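Local coordinates for protein PLP-Dependent L-Arginine Hydroxylase MppP (Streptomyces wadayamensis, PDB 6C9B) that uses pyridoxal 5'-phosphate to oxidise L-arginine, with a 4-hydroxy-2-keto acid of arginine among its products, on an aminotransferase fold, at residues E176-E180 and H181-L185; H283-S286 and V287-A291; L259-I262 and R263-R267; L233-S236 and E237-L241. All blocks are in the same frame, centred on the assembly; numbering follows the deposited sequence.

How the interactions relate
Interactions 1 and 4 lie at the same seven-stranded sheet, their centres about 13 Å apart, and touch where Val184 CG1 packs on Ile239 CD1. Both are turns: interaction 1 ends helix 168-181 before strand 184-188, and interaction 4 leads off strand 231-235. Each sets a buried apolar contact beside exposed residues. Interactions 2 and 3 share helix 256-291, with centres about 30 Å apart, and rest on regular helical bonds. The 259-267 contact is the more deeply buried, combining apolar packing with an arginine-glutamate bridge; the 283-291 contact is partly exposed and places two arginines side by side. Interactions 1 and 2 fall on opposite sides of the chain's centre.

Interaction 1 of 4, residues E176-E180 and H181-L185; sequences EQCAE and HGTVL
Cys178 and Leu185 form the tightly packed side of this helix end, with the sulfur SG of Cys178 3.9 Å from CB of Leu185. The thiol lies beside its own backbone N, anti to the carbonyl carbon (chi1 -73°), and from there also meets CB of Thr183 at 4.0 Å. The hydroxyl OG1 of Thr183 is buried here with no partner in the model. Leu185 points its CB at the helix and continues onto Leu171, Leu174 and Ala175 of helix 168-181, while Cys178 also touches Cys211.

The turn itself is a Schellman motif. Thr183 N donates to Cys178 O at 2.9 Å, and a weaker bond runs from Gly182 N to Ala179 O at 3.4 Å. Gly182 is the C-prime residue, and its positive phi of 76° marks where the chain leaves the helix.

Toward solvent the contact is looser. The His181 ring is set with its edge to Gln177 O, which lies in the ring plane 3.2 Å from CD2; the same oxygen accepts from His181 N at 3.1 Å. Glu180, whose chain bends at chi2, sends its carboxylate away from the turn, and Gly182 is exposed. The side-chain amide of Gln177 is engaged elsewhere, its NE2 donating to Leu142 O.

This junction completes the helix-to-strand step of the beta-alpha-beta unit formed by strand 152-156, helix 168-181 and strand 184-188. Its chemistry divides the work: backbone N-H groups beyond the helix serve its last carbonyls, while a thiol and a leucine close the buried side without charge.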
ATOM      1  N   GLU B 176      14.236  27.847   6.759  1.00 20.56           N
ATOM      2  CA  GLU B 176      14.593  29.156   6.218  1.00 21.23           C
ATOM      3  C   GLU B 176      15.544  29.027   5.032  1.00 25.28           C
ATOM      4  O   GLU B 176      15.375  29.726   4.031  1.00 22.92           O
ATOM      5  CB  GLU B 176      15.213  30.030   7.299  1.00 22.39           C
ATOM      6  CG  GLU B 176      14.243  30.423   8.398  1.00 26.77           C
ATOM      7  CD  GLU B 176      14.932  31.139   9.544  1.00 30.20           C
ATOM      8  OE1 GLU B 176      16.171  31.297   9.516  1.00 32.94           O
ATOM      9  OE2 GLU B 176      14.235  31.530  10.494  1.00 34.60           O
ATOM     10  N   GLN B 177      16.566  28.157   5.143  1.00 19.66           N
ATOM     11  CA  GLN B 177      17.495  27.930   4.039  1.00 19.23           C
ATOM     12  C   GLN B 177      16.773  27.400   2.804  1.00 22.25           C
ATOM     13  O   GLN B 177      17.032  27.874   1.685  1.00 22.35           O
ATOM     14  CB  GLN B 177      18.608  26.962   4.440  1.00 22.30           C
ATOM     15  CG  GLN B 177      19.559  27.436   5.539  1.00 24.79           C
ATOM     16  CD  GLN B 177      20.811  26.636   5.514  1.00 21.83           C
ATOM     17  OE1 GLN B 177      20.894  25.532   6.118  1.00 25.43           O
ATOM     18  NE2 GLN B 177      21.788  27.127   4.753  1.00 25.42           N
ATOM     19  N   CYS B 178      15.855  26.435   2.986  1.00 18.89           N
ATOM     20  CA  CYS B 178      15.119  25.882   1.855  1.00 18.68           C
ATOM     21  C   CYS B 178      14.254  26.953   1.213  1.00 20.77           C
ATOM     22  O   CYS B 178      14.204  27.058  -0.012  1.00 24.44           O
ATOM     23  CB  CYS B 178      14.266  24.690   2.285  1.00 21.18           C
ATOM     24  SG  CYS B 178      15.302  23.227   2.627  1.00 22.47           S
ATOM     25  N   ALA B 179      13.600  27.784   2.029  1.00 21.66           N
ATOM     26  CA  ALA B 179      12.815  28.890   1.480  1.00 18.88           C
ATOM     27  C   ALA B 179      13.680  29.845   0.674  1.00 24.18           C
ATOM     28  O   ALA B 179      13.259  30.338  -0.387  1.00 26.26           O
ATOM     29  CB  ALA B 179      12.127  29.656   2.596  1.00 23.52           C
ATOM     30  N   GLU B 180      14.844  30.206   1.220  1.00 22.39           N
ATOM     31  CA  GLU B 180      15.741  31.140   0.541  1.00 22.68           C
ATOM     32  C   GLU B 180      16.179  30.600  -0.815  1.00 27.05           C
ATOM     33  O   GLU B 180      16.355  31.379  -1.770  1.00 27.66           O
ATOM     34  CB  GLU B 180      16.951  31.432   1.446  1.00 23.06           C
ATOM     35  CG  GLU B 180      18.052  32.315   0.833  1.00 42.21           C
ATOM     36  CD  GLU B 180      17.637  33.768   0.651  1.00 46.52           C
ATOM     37  OE1 GLU B 180      18.406  34.512   0.008  1.00 40.47           O
ATOM     38  OE2 GLU B 180      16.570  34.168   1.161  1.00 31.57           O
ATOM     39  N   HIS B 181      16.315  29.279  -0.943  1.00 27.13           N
ATOM     40  CA  HIS B 181      16.771  28.636  -2.173  1.00 26.55           C
ATOM     41  C   HIS B 181      15.655  28.037  -3.036  1.00 32.24           C
ATOM     42  O   HIS B 181      15.939  27.539  -4.135  1.00 30.70           O
ATOM     43  CB  HIS B 181      17.778  27.531  -1.838  1.00 28.69           C
ATOM     44  CG  HIS B 181      19.105  28.051  -1.394  1.00 26.90           C
ATOM     45  ND1 HIS B 181      20.171  28.189  -2.258  1.00 38.69           N
ATOM     46  CD2 HIS B 181      19.534  28.495  -0.188  1.00 40.43           C
ATOM     47  CE1 HIS B 181      21.204  28.685  -1.601  1.00 37.27           C
ATOM     48  NE2 HIS B 181      20.845  28.884  -0.345  1.00 37.81           N
ATOM     49  N   GLY B 182      14.408  28.034  -2.573  1.00 24.61           N
ATOM     50  CA  GLY B 182      13.356  27.410  -3.356  1.00 28.76           C
ATOM     51  C   GLY B 182      13.350  25.900  -3.306  1.00 35.35           C
ATOM     52  O   GLY B 182      12.737  25.264  -4.165  1.00 30.61           O
ATOM     53  N   THR B 183      13.989  25.313  -2.295  1.00 22.24           N
ATOM     54  CA  THR B 183      14.140  23.879  -2.130  1.00 20.90           C
ATOM     55  C   THR B 183      12.939  23.302  -1.368  1.00 21.95           C
ATOM     56  O   THR B 183      12.397  23.951  -0.474  1.00 24.45           O
ATOM     57  CB  THR B 183      15.426  23.608  -1.338  1.00 24.33           C
ATOM     58  OG1 THR B 183      16.472  24.466  -1.800  1.00 34.07           O
ATOM     59  CG2 THR B 183      15.886  22.175  -1.473  1.00 23.56           C
ATOM     60  N   VAL B 184      12.562  22.066  -1.695  1.00 18.46           N
ATOM     61  CA  VAL B 184      11.554  21.346  -0.911  1.00 18.12           C
ATOM     62  C   VAL B 184      12.211  20.782   0.344  1.00 19.08           C
ATOM     63  O   VAL B 184      13.237  20.104   0.259  1.00 21.47           O
ATOM     64  CB  VAL B 184      10.921  20.201  -1.726  1.00 18.62           C
ATOM     65  CG1 VAL B 184       9.937  19.440  -0.869  1.00 22.62           C
ATOM     66  CG2 VAL B 184      10.209  20.722  -2.976  1.00 20.78           C
ATOM     67  N   LEU B 185      11.617  21.035   1.506  1.00 18.55           N
ATOM     68  CA  LEU B 185      12.030  20.369   2.745  1.00 17.48           C
ATOM     69  C   LEU B 185      11.037  19.243   3.023  1.00 17.94           C
ATOM     70  O   LEU B 185       9.843  19.501   3.178  1.00 19.39           O
ATOM     71  CB  LEU B 185      12.081  21.350   3.918  1.00 17.82           C
ATOM     72  CG  LEU B 185      12.501  20.764   5.282  1.00 20.43           C
ATOM     73  CD1 LEU B 185      13.778  20.003   5.189  1.00 22.36           C
ATOM     74  CD2 LEU B 185      12.631  21.904   6.261  1.00 20.70           C
TER

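Interaction 2 of 4, residues H283-S286 and V287-A291; sequences HNRS and VVRRA
Arg285 and Arg289, one helical turn apart, lie side by side and point the same way. The aliphatic part of the first packs on the flat end of the second: CD of Arg285 stands 3.7 Å above the centre of one face of the Arg289 guanidinium. The two guanidinium planes are 71° apart, so the groups are not stacked, although NE of Arg285 comes within 3.6 Å of NH2 of Arg289. Glu310 probably offsets these like charges, its OE1 meeting Arg285 NE and its OE2 meeting Arg289 NE in salt bridges.

A second arginine contact is made at Ser286. Arg290 bends at chi3 (-47°), folding its guanidinium back so that Ser286 O lies 3.6 Å above one face, offset toward the rim, while NH2 of Arg290 approaches CB of Ser286 at 3.7 Å. The hydroxyl of Ser286 is bonded to Leu282 O.

Aliphatic contact is slighter, with CG2 of Val288 resting 3.3 Å from the carbonyl oxygen O of Asn284.

Backbone bonds unite the turns, among them Arg289 N to Arg285 O at 3.0 Å and Arg290 N to Ser286 O at 2.9 Å.

The contact lies near the end of helix 256-291. Helix 359-372 packs against His283, Asn284, Val287 and Ala291, whereas the paired arginines reach to Glu310 on strand 309-314.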
ATOM      1  N   HIS B 283      12.257   0.862  29.541  1.00 25.71           N
ATOM      2  CA  HIS B 283      12.547  -0.374  30.253  1.00 27.90           C
ATOM      3  C   HIS B 283      13.279  -1.363  29.359  1.00 28.20           C
ATOM      4  O   HIS B 283      14.263  -1.990  29.770  1.00 29.08           O
ATOM      5  CB  HIS B 283      11.258  -1.005  30.753  1.00 28.58           C
ATOM      6  CG  HIS B 283      11.489  -2.294  31.460  1.00 27.27           C
ATOM      7  ND1 HIS B 283      11.871  -2.349  32.780  1.00 35.44           N
ATOM      8  CD2 HIS B 283      11.435  -3.577  31.029  1.00 37.33           C
ATOM      9  CE1 HIS B 283      12.022  -3.609  33.143  1.00 38.98           C
ATOM     10  NE2 HIS B 283      11.763  -4.375  32.102  1.00 37.48           N
ATOM     11  N   ASN B 284      12.799  -1.521  28.126  1.00 25.48           N
ATOM     12  CA  ASN B 284      13.394  -2.503  27.227  1.00 23.17           C
ATOM     13  C   ASN B 284      14.780  -2.064  26.775  1.00 28.32           C
ATOM     14  O   ASN B 284      15.685  -2.893  26.654  1.00 25.79           O
ATOM     15  CB  ASN B 284      12.486  -2.753  26.027  1.00 22.02           C
ATOM     16  CG  ASN B 284      11.361  -3.724  26.348  1.00 24.69           C
ATOM     17  OD1 ASN B 284      11.273  -4.237  27.448  1.00 27.67           O
ATOM     18  ND2 ASN B 284      10.502  -3.971  25.373  1.00 26.63           N
ATOM     19  N   ARG B 285      14.973  -0.769  26.515  1.00 25.09           N
ATOM     20  CA  ARG B 285      16.320  -0.276  26.253  1.00 26.53           C
ATOM     21  C   ARG B 285      17.257  -0.598  27.408  1.00 27.23           C
ATOM     22  O   ARG B 285      18.406  -1.010  27.196  1.00 28.36           O
ATOM     23  CB  ARG B 285      16.268   1.232  26.000  1.00 25.00           C
ATOM     24  CG  ARG B 285      17.621   1.898  25.920  1.00 25.77           C
ATOM     25  CD  ARG B 285      17.500   3.263  25.247  1.00 22.77           C
ATOM     26  NE  ARG B 285      17.522   3.107  23.796  1.00 24.23           N
ATOM     27  CZ  ARG B 285      16.484   3.265  22.973  1.00 22.58           C
ATOM     28  NH1 ARG B 285      16.672   3.077  21.676  1.00 21.74           N
ATOM     29  NH2 ARG B 285      15.292   3.661  23.402  1.00 22.49           N
ATOM     30  N   SER B 286      16.777  -0.436  28.644  1.00 27.94           N
ATOM     31  CA  SER B 286      17.592  -0.719  29.819  1.00 28.35           C
ATOM     32  C   SER B 286      17.943  -2.195  29.916  1.00 32.93           C
ATOM     33  O   SER B 286      19.055  -2.534  30.336  1.00 30.34           O
ATOM     34  CB  SER B 286      16.867  -0.275  31.088  1.00 38.37           C
ATOM     35  OG  SER B 286      16.458   1.075  30.973  1.00 60.00           O
ATOM     36  N   VAL B 287      17.015  -3.101  29.580  1.00 30.09           N
ATOM     37  CA  VAL B 287      17.389  -4.510  29.712  1.00 41.52           C
ATOM     38  C   VAL B 287      18.441  -4.857  28.675  1.00 27.36           C
ATOM     39  O   VAL B 287      19.364  -5.628  28.961  1.00 34.10           O
ATOM     40  CB  VAL B 287      16.188  -5.492  29.656  1.00 48.37           C
ATOM     41  CG1 VAL B 287      14.844  -4.826  29.821  1.00 45.65           C
ATOM     42  CG2 VAL B 287      16.223  -6.391  28.435  1.00 37.64           C
ATOM     43  N   VAL B 288      18.353  -4.261  27.473  1.00 30.16           N
ATOM     44  CA  VAL B 288      19.362  -4.527  26.449  1.00 28.27           C
ATOM     45  C   VAL B 288      20.729  -4.043  26.912  1.00 32.22           C
ATOM     46  O   VAL B 288      21.728  -4.755  26.779  1.00 32.80           O
ATOM     47  CB  VAL B 288      18.976  -3.883  25.106  1.00 30.52           C
ATOM     48  CG1 VAL B 288      20.108  -4.039  24.106  1.00 30.81           C
ATOM     49  CG2 VAL B 288      17.705  -4.500  24.578  1.00 29.56           C
ATOM     50  N   ARG B 289      20.800  -2.813  27.434  1.00 31.12           N
ATOM     51  CA  ARG B 289      22.095  -2.247  27.796  1.00 30.87           C
ATOM     52  C   ARG B 289      22.676  -2.947  29.018  1.00 36.71           C
ATOM     53  O   ARG B 289      23.881  -3.209  29.068  1.00 37.36           O
ATOM     54  CB  ARG B 289      21.963  -0.738  28.011  1.00 29.98           C
ATOM     55  CG  ARG B 289      21.617  -0.014  26.712  1.00 31.89           C
ATOM     56  CD  ARG B 289      21.619   1.475  26.815  1.00 32.54           C
ATOM     57  NE  ARG B 289      21.352   2.063  25.505  1.00 27.14           N
ATOM     58  CZ  ARG B 289      21.247   3.366  25.278  1.00 35.76           C
ATOM     59  NH1 ARG B 289      21.378   4.237  26.273  1.00 40.54           N
ATOM     60  NH2 ARG B 289      21.018   3.792  24.059  1.00 28.90           N
ATOM     61  N   ARG B 290      21.817  -3.334  29.965  1.00 36.66           N
ATOM     62  CA  ARG B 290      22.270  -4.101  31.125  1.00 38.84           C
ATOM     63  C   ARG B 290      22.803  -5.474  30.716  1.00 40.51           C
ATOM     64  O   ARG B 290      23.759  -5.978  31.317  1.00 48.65           O
ATOM     65  CB  ARG B 290      21.106  -4.239  32.116  1.00 44.53           C
ATOM     66  CG  ARG B 290      21.407  -4.981  33.413  1.00 57.08           C
ATOM     67  CD  ARG B 290      20.193  -4.950  34.350  1.00 66.88           C
ATOM     68  NE  ARG B 290      19.629  -3.602  34.456  1.00 81.86           N
ATOM     69  CZ  ARG B 290      18.440  -3.216  33.994  1.00 77.71           C
ATOM     70  NH1 ARG B 290      17.616  -4.073  33.399  1.00 62.08           N
ATOM     71  NH2 ARG B 290      18.061  -1.956  34.149  1.00 74.76           N
ATOM     72  N   ALA B 291      22.183  -6.114  29.721  1.00 39.43           N
ATOM     73  CA  ALA B 291      22.603  -7.459  29.334  1.00 42.87           C
ATOM     74  C   ALA B 291      23.955  -7.444  28.631  1.00 50.57           C
ATOM     75  O   ALA B 291      24.745  -8.385  28.766  1.00 65.11           O
ATOM     76  CB  ALA B 291      21.549  -8.100  28.437  1.00 49.57           C
TER

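Interaction 3 of 4, residues L259-I262 and R263-R267; sequences LALI and REFSR
Four successive i to i+4 backbone bonds carry Leu259-Ile262 into Arg263-Arg267 as unbroken alpha-helix, the shortest being Phe265 N to Leu261 O at 2.8 Å. Ser266 adds a side-chain bond to this ladder: its OG donates to Ile262 O, also at 2.8 Å, with the hydroxyl beside its own backbone N (chi1 -69°) and thus turned back along the helix. Ser266 N reaches the same oxygen from the other face of the carbonyl plane, giving Ile262 O two donors.

On the apolar side, CD2 of Leu261 meets CE1 of Phe265 at 4.2 Å. The phenyl ring turns an edge to Leu261 O, which lies 3.4 Å from CD1, and it meets the ring of Trp223, the two planes at about 45°. Helix 36-43 covers this side through Ile41, which touches both Leu261 and Phe265.

The charged side carries Arg263, Glu264 and Arg267. Arg263 grips Glu264 side-on, NE at 2.9 Å and NH2 at 3.0 Å from the single oxygen OE2, which both meet on its anti side. CB of Ala260 lies over one face of the Arg263 guanidinium, 4.1 Å above its plane and toward its rim. CG of Arg263 in turn lies over the centre of the Arg267 guanidinium, whose ion pair to Glu264 is long. Glu51 and Glu63 take salt bridges from Arg263 NH1.

Arg263 is thus held among three carboxylates, which probably balance both its charge and that of the nearby Arg55 in a buried setting, while leucine and phenylalanine side chains pack the same helix against helix 36-43 and Trp223.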
ATOM      1  N   LEU B 259      -8.878   4.000  10.012  1.00 21.76           N
ATOM      2  CA  LEU B 259      -8.902   5.361  10.531  1.00 22.71           C
ATOM      3  C   LEU B 259      -9.587   5.411  11.890  1.00 21.28           C
ATOM      4  O   LEU B 259      -9.140   6.116  12.806  1.00 24.89           O
ATOM      5  CB  LEU B 259      -9.614   6.266   9.530  1.00 22.68           C
ATOM      6  CG  LEU B 259      -8.888   6.462   8.202  1.00 20.83           C
ATOM      7  CD1 LEU B 259      -9.817   7.048   7.176  1.00 25.44           C
ATOM      8  CD2 LEU B 259      -7.659   7.326   8.412  1.00 21.17           C
ATOM      9  N   ALA B 260     -10.667   4.647  12.044  1.00 21.19           N
ATOM     10  CA  ALA B 260     -11.312   4.553  13.353  1.00 27.38           C
ATOM     11  C   ALA B 260     -10.354   3.972  14.385  1.00 24.42           C
ATOM     12  O   ALA B 260     -10.278   4.452  15.519  1.00 23.32           O
ATOM     13  CB  ALA B 260     -12.578   3.704  13.257  1.00 24.67           C
ATOM     14  N   LEU B 261      -9.597   2.942  14.006  1.00 24.71           N
ATOM     15  CA  LEU B 261      -8.626   2.378  14.934  1.00 22.31           C
ATOM     16  C   LEU B 261      -7.569   3.402  15.322  1.00 21.85           C
ATOM     17  O   LEU B 261      -7.188   3.491  16.495  1.00 24.76           O
ATOM     18  CB  LEU B 261      -7.976   1.129  14.328  1.00 20.50           C
ATOM     19  CG  LEU B 261      -8.776  -0.158  14.391  1.00 34.26           C
ATOM     20  CD1 LEU B 261      -8.101  -1.228  13.558  1.00 29.03           C
ATOM     21  CD2 LEU B 261      -8.867  -0.617  15.847  1.00 51.41           C
ATOM     22  N   ILE B 262      -7.073   4.175  14.353  1.00 22.38           N
ATOM     23  CA  ILE B 262      -6.071   5.189  14.655  1.00 22.09           C
ATOM     24  C   ILE B 262      -6.640   6.207  15.627  1.00 25.01           C
ATOM     25  O   ILE B 262      -5.964   6.663  16.563  1.00 21.79           O
ATOM     26  CB  ILE B 262      -5.611   5.859  13.356  1.00 20.86           C
ATOM     27  CG1 ILE B 262      -4.788   4.873  12.533  1.00 21.97           C
ATOM     28  CG2 ILE B 262      -4.815   7.137  13.667  1.00 23.23           C
ATOM     29  CD1 ILE B 262      -4.525   5.340  11.113  1.00 24.03           C
ATOM     30  N   ARG B 263      -7.890   6.597  15.404  1.00 21.74           N
ATOM     31  CA  ARG B 263      -8.546   7.531  16.310  1.00 25.10           C
ATOM     32  C   ARG B 263      -8.585   6.972  17.728  1.00 27.39           C
ATOM     33  O   ARG B 263      -8.258   7.671  18.691  1.00 25.90           O
ATOM     34  CB  ARG B 263      -9.961   7.813  15.806  1.00 23.73           C
ATOM     35  CG  ARG B 263     -10.763   8.822  16.626  1.00 29.09           C
ATOM     36  CD  ARG B 263     -12.205   8.798  16.179  1.00 29.11           C
ATOM     37  NE  ARG B 263     -12.846   7.528  16.542  1.00 29.59           N
ATOM     38  CZ  ARG B 263     -13.928   7.039  15.952  1.00 28.70           C
ATOM     39  NH1 ARG B 263     -14.536   7.704  14.982  1.00 33.08           N
ATOM     40  NH2 ARG B 263     -14.410   5.871  16.337  1.00 30.30           N
ATOM     41  N   GLU B 264      -8.996   5.707  17.878  1.00 22.80           N
ATOM     42  CA  GLU B 264      -9.149   5.131  19.214  1.00 23.93           C
ATOM     43  C   GLU B 264      -7.802   4.913  19.892  1.00 24.50           C
ATOM     44  O   GLU B 264      -7.654   5.193  21.089  1.00 27.43           O
ATOM     45  CB  GLU B 264      -9.927   3.824  19.131  1.00 27.07           C
ATOM     46  CG  GLU B 264     -11.340   3.997  18.625  1.00 29.96           C
ATOM     47  CD  GLU B 264     -12.131   4.982  19.466  1.00 38.33           C
ATOM     48  OE1 GLU B 264     -12.107   4.874  20.714  1.00 40.53           O
ATOM     49  OE2 GLU B 264     -12.744   5.893  18.876  1.00 33.79           O
ATOM     50  N   PHE B 265      -6.809   4.415  19.156  1.00 22.34           N
ATOM     51  CA  PHE B 265      -5.489   4.215  19.751  1.00 22.65           C
ATOM     52  C   PHE B 265      -4.864   5.551  20.139  1.00 24.31           C
ATOM     53  O   PHE B 265      -4.177   5.649  21.166  1.00 24.04           O
ATOM     54  CB  PHE B 265      -4.577   3.437  18.783  1.00 24.02           C
ATOM     55  CG  PHE B 265      -4.642   1.933  18.973  1.00 21.32           C
ATOM     56  CD1 PHE B 265      -5.738   1.207  18.531  1.00 25.60           C
ATOM     57  CD2 PHE B 265      -3.618   1.265  19.617  1.00 24.45           C
ATOM     58  CE1 PHE B 265      -5.807  -0.177  18.744  1.00 28.28           C
ATOM     59  CE2 PHE B 265      -3.676  -0.119  19.827  1.00 22.42           C
ATOM     60  CZ  PHE B 265      -4.764  -0.827  19.389  1.00 23.70           C
ATOM     61  N   SER B 266      -5.106   6.590  19.329  1.00 24.08           N
ATOM     62  CA  SER B 266      -4.605   7.920  19.644  1.00 23.03           C
ATOM     63  C   SER B 266      -5.254   8.463  20.902  1.00 27.10           C
ATOM     64  O   SER B 266      -4.583   9.086  21.723  1.00 28.26           O
ATOM     65  CB  SER B 266      -4.862   8.881  18.486  1.00 22.50           C
ATOM     66  OG  SER B 266      -4.064   8.562  17.373  1.00 23.80           O
ATOM     67  N   ARG B 267      -6.558   8.233  21.075  1.00 24.83           N
ATOM     68  CA  ARG B 267      -7.222   8.728  22.278  1.00 30.39           C
ATOM     69  C   ARG B 267      -6.739   7.991  23.524  1.00 28.90           C
ATOM     70  O   ARG B 267      -6.573   8.597  24.589  1.00 32.06           O
ATOM     71  CB  ARG B 267      -8.738   8.613  22.103  1.00 31.54           C
ATOM     72  CG  ARG B 267      -9.254   9.599  21.047  1.00 39.56           C
ATOM     73  CD  ARG B 267     -10.738   9.457  20.724  1.00 43.06           C
ATOM     74  NE  ARG B 267     -11.185  10.555  19.855  1.00 44.64           N
ATOM     75  CZ  ARG B 267     -12.390  10.638  19.297  1.00 46.16           C
ATOM     76  NH1 ARG B 267     -13.294   9.689  19.505  1.00 41.94           N
ATOM     77  NH2 ARG B 267     -12.689  11.673  18.526  1.00 63.05           N
TER

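Interaction 4 of 4, residues L233-S236 and E237-L241; sequences LVFS and EDIGL
Ser236 and Asp238 meet through their side chains, OG of the serine donating to OD1 of the aspartate at 2.8 Å, nearly along the C-O axis of the acceptor. Each torsion places its group between the backbone N and the carbonyl carbon (chi1 64° for Ser236, 63° for Asp238), which brings hydroxyl and carboxylate together over the turn. On the other side, CG2 of Ile239 packs against CD2 of Phe235 at 3.8 Å, the two side chains crossing at about a right angle.

Ser236 to Ile239 is a type I beta turn, closed by Ile239 N to Ser236 O at 3.1 Å with the donor well above the carbonyl plane. It follows strand 231-235 in the seven-stranded sheet and leads toward helix 243-250.

Farther out, the hydroxyl of Ser236 is also bonded to Trp213 N, tying the turn to the neighbouring strand 212-218. Phe235 rests on Val243 and Glu244 of helix 243-250, and its carbonyl oxygen accepts from Arg83. Ile239 lies on Val214, and Arg212 NH2 holds its carbonyl oxygen.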
ATOM      1  N   LEU B 233       0.493  11.866   4.332  1.00 17.73           N
ATOM      2  CA  LEU B 233       1.303  12.717   3.462  1.00 18.96           C
ATOM      3  C   LEU B 233       0.717  14.114   3.526  1.00 20.98           C
ATOM      4  O   LEU B 233      -0.410  14.343   3.070  1.00 19.45           O
ATOM      5  CB  LEU B 233       1.312  12.154   2.042  1.00 18.74           C
ATOM      6  CG  LEU B 233       2.205  12.777   0.976  1.00 26.19           C
ATOM      7  CD1 LEU B 233       3.590  12.901   1.407  1.00 39.67           C
ATOM      8  CD2 LEU B 233       2.116  11.934  -0.319  1.00 30.04           C
ATOM      9  N   VAL B 234       1.450  15.022   4.175  1.00 18.93           N
ATOM     10  CA  VAL B 234       1.024  16.392   4.413  1.00 18.08           C
ATOM     11  C   VAL B 234       1.924  17.303   3.589  1.00 19.42           C
ATOM     12  O   VAL B 234       3.141  17.108   3.576  1.00 20.20           O
ATOM     13  CB  VAL B 234       1.107  16.759   5.911  1.00 19.14           C
ATOM     14  CG1 VAL B 234       0.328  18.022   6.184  1.00 23.02           C
ATOM     15  CG2 VAL B 234       0.625  15.616   6.827  1.00 20.01           C
ATOM     16  N   PHE B 235       1.337  18.268   2.870  1.00 21.76           N
ATOM     17  CA  PHE B 235       2.127  19.101   1.965  1.00 18.98           C
ATOM     18  C   PHE B 235       1.689  20.559   2.068  1.00 21.05           C
ATOM     19  O   PHE B 235       0.533  20.864   2.368  1.00 23.06           O
ATOM     20  CB  PHE B 235       2.003  18.601   0.518  1.00 24.91           C
ATOM     21  CG  PHE B 235       0.578  18.511   0.042  1.00 31.75           C
ATOM     22  CD1 PHE B 235      -0.179  17.358   0.278  1.00 30.08           C
ATOM     23  CD2 PHE B 235      -0.028  19.578  -0.595  1.00 39.21           C
ATOM     24  CE1 PHE B 235      -1.480  17.292  -0.135  1.00 34.61           C
ATOM     25  CE2 PHE B 235      -1.347  19.503  -1.003  1.00 41.09           C
ATOM     26  CZ  PHE B 235      -2.070  18.365  -0.775  1.00 44.23           C
ATOM     27  N   SER B 236       2.644  21.450   1.840  1.00 20.35           N
ATOM     28  CA  SER B 236       2.366  22.877   1.762  1.00 22.43           C
ATOM     29  C   SER B 236       1.518  23.178   0.532  1.00 22.18           C
ATOM     30  O   SER B 236       1.544  22.453  -0.465  1.00 23.68           O
ATOM     31  CB  SER B 236       3.682  23.661   1.724  1.00 23.55           C
ATOM     32  OG  SER B 236       4.461  23.389   0.562  1.00 22.84           O
ATOM     33  N   GLU B 237       0.747  24.269   0.613  1.00 28.92           N
ATOM     34  CA  GLU B 237      -0.139  24.606  -0.497  1.00 30.85           C
ATOM     35  C   GLU B 237       0.647  24.876  -1.770  1.00 33.83           C
ATOM     36  O   GLU B 237       0.166  24.595  -2.871  1.00 33.09           O
ATOM     37  CB  GLU B 237      -0.997  25.820  -0.152  1.00 44.77           C
ATOM     38  CG  GLU B 237      -1.849  25.676   1.083  1.00 71.55           C
ATOM     39  CD  GLU B 237      -2.965  26.705   1.125  1.00 84.21           C
ATOM     40  OE1 GLU B 237      -4.139  26.306   1.294  1.00 86.82           O
ATOM     41  OE2 GLU B 237      -2.669  27.910   0.969  1.00 81.21           O
ATOM     42  N   ASP B 238       1.853  25.419  -1.640  1.00 25.82           N
ATOM     43  CA  ASP B 238       2.704  25.725  -2.777  1.00 35.20           C
ATOM     44  C   ASP B 238       3.703  24.614  -3.094  1.00 37.10           C
ATOM     45  O   ASP B 238       4.748  24.890  -3.691  1.00 28.55           O
ATOM     46  CB  ASP B 238       3.459  27.030  -2.512  1.00 46.80           C
ATOM     47  CG  ASP B 238       4.401  26.937  -1.298  1.00 55.85           C
ATOM     48  OD1 ASP B 238       4.388  25.906  -0.569  1.00 31.24           O
ATOM     49  OD2 ASP B 238       5.170  27.902  -1.083  1.00 46.13           O
ATOM     50  N   ILE B 239       3.417  23.361  -2.723  1.00 26.06           N
ATOM     51  CA  ILE B 239       4.443  22.328  -2.847  1.00 23.58           C
ATOM     52  C   ILE B 239       4.955  22.247  -4.283  1.00 24.62           C
ATOM     53  O   ILE B 239       6.151  22.045  -4.517  1.00 26.96           O
ATOM     54  CB  ILE B 239       3.899  20.982  -2.324  1.00 25.71           C
ATOM     55  CG1 ILE B 239       4.947  19.878  -2.410  1.00 23.94           C
ATOM     56  CG2 ILE B 239       2.699  20.514  -3.113  1.00 26.44           C
ATOM     57  CD1 ILE B 239       6.257  20.182  -1.720  1.00 30.26           C
ATOM     58  N   GLY B 240       4.069  22.415  -5.265  1.00 24.46           N
ATOM     59  CA  GLY B 240       4.481  22.437  -6.659  1.00 25.94           C
ATOM     60  C   GLY B 240       4.997  21.122  -7.195  1.00 29.71           C
ATOM     61  O   GLY B 240       5.788  21.101  -8.143  1.00 27.39           O
ATOM     62  N   LEU B 241       4.569  20.022  -6.607  1.00 23.68           N
ATOM     63  CA  LEU B 241       4.812  18.666  -7.048  1.00 21.89           C
ATOM     64  C   LEU B 241       3.471  17.983  -7.235  1.00 24.84           C
ATOM     65  O   LEU B 241       2.533  18.280  -6.492  1.00 26.03           O
ATOM     66  CB  LEU B 241       5.605  17.858  -6.015  1.00 21.05           C
ATOM     67  CG  LEU B 241       6.908  18.460  -5.509  1.00 23.26           C
ATOM     68  CD1 LEU B 241       7.387  17.644  -4.305  1.00 26.57           C
ATOM     69  CD2 LEU B 241       7.960  18.486  -6.587  1.00 25.16           C
TER